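Local atomic coordinates of beta-glucuronidase (uncultured Clostridium sp., PDB entry 6U7J), a protein that probably hydrolyses beta-D-glucuronide conjugates in the gut, including those of estrogens, as a family 2 glycoside hydrolase. Residues Asp209-Val214 and Val251-Leu256. Sequence-based numbering, arbitrary orientation.
Sequences DKDGMV and VKDAQL
Gly-212 and Val-251 form an antiparallel hydrogen-bonded pair in which each residue donates to and accepts from the other. The amide of Gly-212 reaches Val-251 O at 2.7 Å, and Val-251 N returns an equally short bond to Gly-212 O. Past the Val-251 pair, the 251-256 segment turns through Asp-253, whose backbone is in the left-handed region (phi 54°, psi 47°). This turn brings Ala-254 N back to Lys-210 O at 3.1 Å, so the 251-256 segment is also tied to the residue just before strand 211-220.

Polar side chains gather around the turn. Asp-211 and Lys-252 run alongside each other and point the same way; the carboxylate lies against the lysine methylenes, with Asp-211 OD2 3.1 Å from Lys-252 CD, while the ammonium stays beyond salt-bridge range. The same OD2 accepts a weak bond from Asp-253 N at 3.4 Å. Lys-210 crosses Asp-253 at roughly a right angle, its CG 3.2 Å from Asp-253 OD2. Bends at its last three torsions fold the lysine back toward Ala-254 O, although the modelled placement of its ammonium is too tight to be trusted in detail.

On the buried side Val-214 CG2 meets Val-251 CG2 at 3.5 Å and the methyl of Ala-254 sits over the Gly-212 backbone. Tyr-265, from strand 265-271, covers both Val-251 and Ala-254. Here an edge strand of the three-stranded antiparallel sheet passes into the loop leading to the four-stranded sheet, a connection within the immunoglobulin-like beta-sandwich domain characteristic of family 2 glycoside hydrolases.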
loop_
_atom_site.group_PDB
_atom_site.type_symbol
_atom_site.label_atom_id
_atom_site.label_comp_id
_atom_site.label_asym_id
_atom_site.label_seq_id
_atom_site.Cartn_x
_atom_site.Cartn_y
_atom_site.Cartn_z
ATOM N N ASP B 209 34.440 10.389 44.157
ATOM C CA ASP B 209 35.229 9.589 43.241
ATOM C C ASP B 209 34.691 8.178 43.118
ATOM O O ASP B 209 33.783 7.927 42.295
ATOM C CB ASP B 209 36.713 9.582 43.634
ATOM C CG ASP B 209 37.619 9.035 42.527
ATOM O OD1 ASP B 209 37.234 8.061 41.834
ATOM O OD2 ASP B 209 38.693 9.625 42.294
ATOM N N LYS B 210 35.213 7.202 43.872
ATOM C CA LYS B 210 34.842 5.811 43.668
ATOM C C LYS B 210 33.792 5.305 44.654
ATOM O O LYS B 210 33.334 4.158 44.515
ATOM C CB LYS B 210 36.091 4.901 43.682
ATOM C CG LYS B 210 35.838 3.442 43.189
ATOM C CD LYS B 210 35.195 3.389 41.767
ATOM C CE LYS B 210 33.982 2.438 41.656
ATOM N NZ LYS B 210 32.701 3.110 42.017
ATOM N N ASP B 211 33.368 6.100 45.620
ATOM C CA ASP B 211 32.386 5.639 46.588
ATOM C C ASP B 211 31.033 6.299 46.356
ATOM O O ASP B 211 30.945 7.449 45.919
ATOM C CB ASP B 211 32.850 5.912 48.016
ATOM C CG ASP B 211 34.224 5.363 48.290
ATOM O OD1 ASP B 211 34.982 6.036 49.018
ATOM O OD2 ASP B 211 34.546 4.272 47.769
ATOM N N GLY B 212 29.979 5.558 46.674
ATOM C CA GLY B 212 28.623 6.076 46.617
ATOM C C GLY B 212 28.102 6.411 48.003
ATOM O O GLY B 212 28.386 5.705 48.971
ATOM N N MET B 213 27.349 7.505 48.088
ATOM C CA MET B 213 26.655 7.905 49.311
ATOM C C MET B 213 25.151 7.779 49.064
ATOM O O MET B 213 24.549 8.629 48.398
ATOM C CB MET B 213 27.026 9.331 49.722
ATOM C CG MET B 213 28.289 9.486 50.590
ATOM S SD MET B 213 28.532 8.307 51.955
ATOM C CE MET B 213 26.951 8.366 52.789
ATOM N N VAL B 214 24.540 6.732 49.612
ATOM C CA VAL B 214 23.108 6.505 49.463
ATOM C C VAL B 214 22.389 7.180 50.626
ATOM O O VAL B 214 22.489 6.733 51.772
ATOM C CB VAL B 214 22.771 5.012 49.402
ATOM C CG1 VAL B 214 21.259 4.824 49.270
ATOM C CG2 VAL B 214 23.492 4.359 48.253
ATOM N N VAL B 251 28.616 3.197 49.996
ATOM C CA VAL B 251 28.735 2.084 49.064
ATOM C C VAL B 251 30.092 2.248 48.397
ATOM O O VAL B 251 30.235 3.018 47.438
ATOM C CB VAL B 251 27.600 2.058 48.032
ATOM C CG1 VAL B 251 27.603 0.747 47.256
ATOM C CG2 VAL B 251 26.265 2.267 48.721
ATOM N N LYS B 252 31.100 1.555 48.914
ATOM C CA LYS B 252 32.448 1.731 48.399
ATOM C C LYS B 252 32.602 0.969 47.089
ATOM O O LYS B 252 32.020 -0.102 46.898
ATOM C CB LYS B 252 33.488 1.269 49.425
ATOM C CG LYS B 252 33.875 2.347 50.458
ATOM C CD LYS B 252 35.360 2.727 50.376
ATOM C CE LYS B 252 35.681 3.978 51.209
ATOM N NZ LYS B 252 36.181 3.685 52.591
ATOM N N ASP B 253 33.384 1.542 46.179
ATOM C CA ASP B 253 33.576 0.967 44.846
ATOM C C ASP B 253 32.228 0.719 44.167
ATOM O O ASP B 253 31.972 -0.346 43.600
ATOM C CB ASP B 253 34.416 -0.314 44.917
ATOM C CG ASP B 253 35.812 -0.073 45.503
ATOM O OD1 ASP B 253 36.341 -0.980 46.186
ATOM O OD2 ASP B 253 36.379 1.024 45.285
ATOM N N ALA B 254 31.360 1.733 44.232
ATOM C CA ALA B 254 29.981 1.614 43.767
ATOM C C ALA B 254 29.913 1.423 42.254
ATOM O O ALA B 254 30.487 2.208 41.495
ATOM C CB ALA B 254 29.187 2.858 44.165
ATOM N N GLN B 255 29.210 0.378 41.822
ATOM C CA GLN B 255 28.924 0.183 40.406
ATOM C C GLN B 255 27.890 1.208 39.961
ATOM O O GLN B 255 26.750 1.194 40.432
ATOM C CB GLN B 255 28.419 -1.235 40.154
ATOM C CG GLN B 255 29.317 -2.331 40.696
ATOM C CD GLN B 255 30.607 -2.469 39.911
ATOM O OE1 GLN B 255 30.594 -2.737 38.709
ATOM N NE2 GLN B 255 31.733 -2.285 40.590
ATOM N N LEU B 256 28.288 2.097 39.061
ATOM C CA LEU B 256 27.444 3.219 38.697
ATOM C C LEU B 256 26.367 2.790 37.712
ATOM O O LEU B 256 26.522 1.824 36.957
ATOM C CB LEU B 256 28.287 4.350 38.101
ATOM C CG LEU B 256 29.242 5.048 39.084
ATOM C CD1 LEU B 256 29.925 6.243 38.442
ATOM C CD2 LEU B 256 28.504 5.471 40.341
#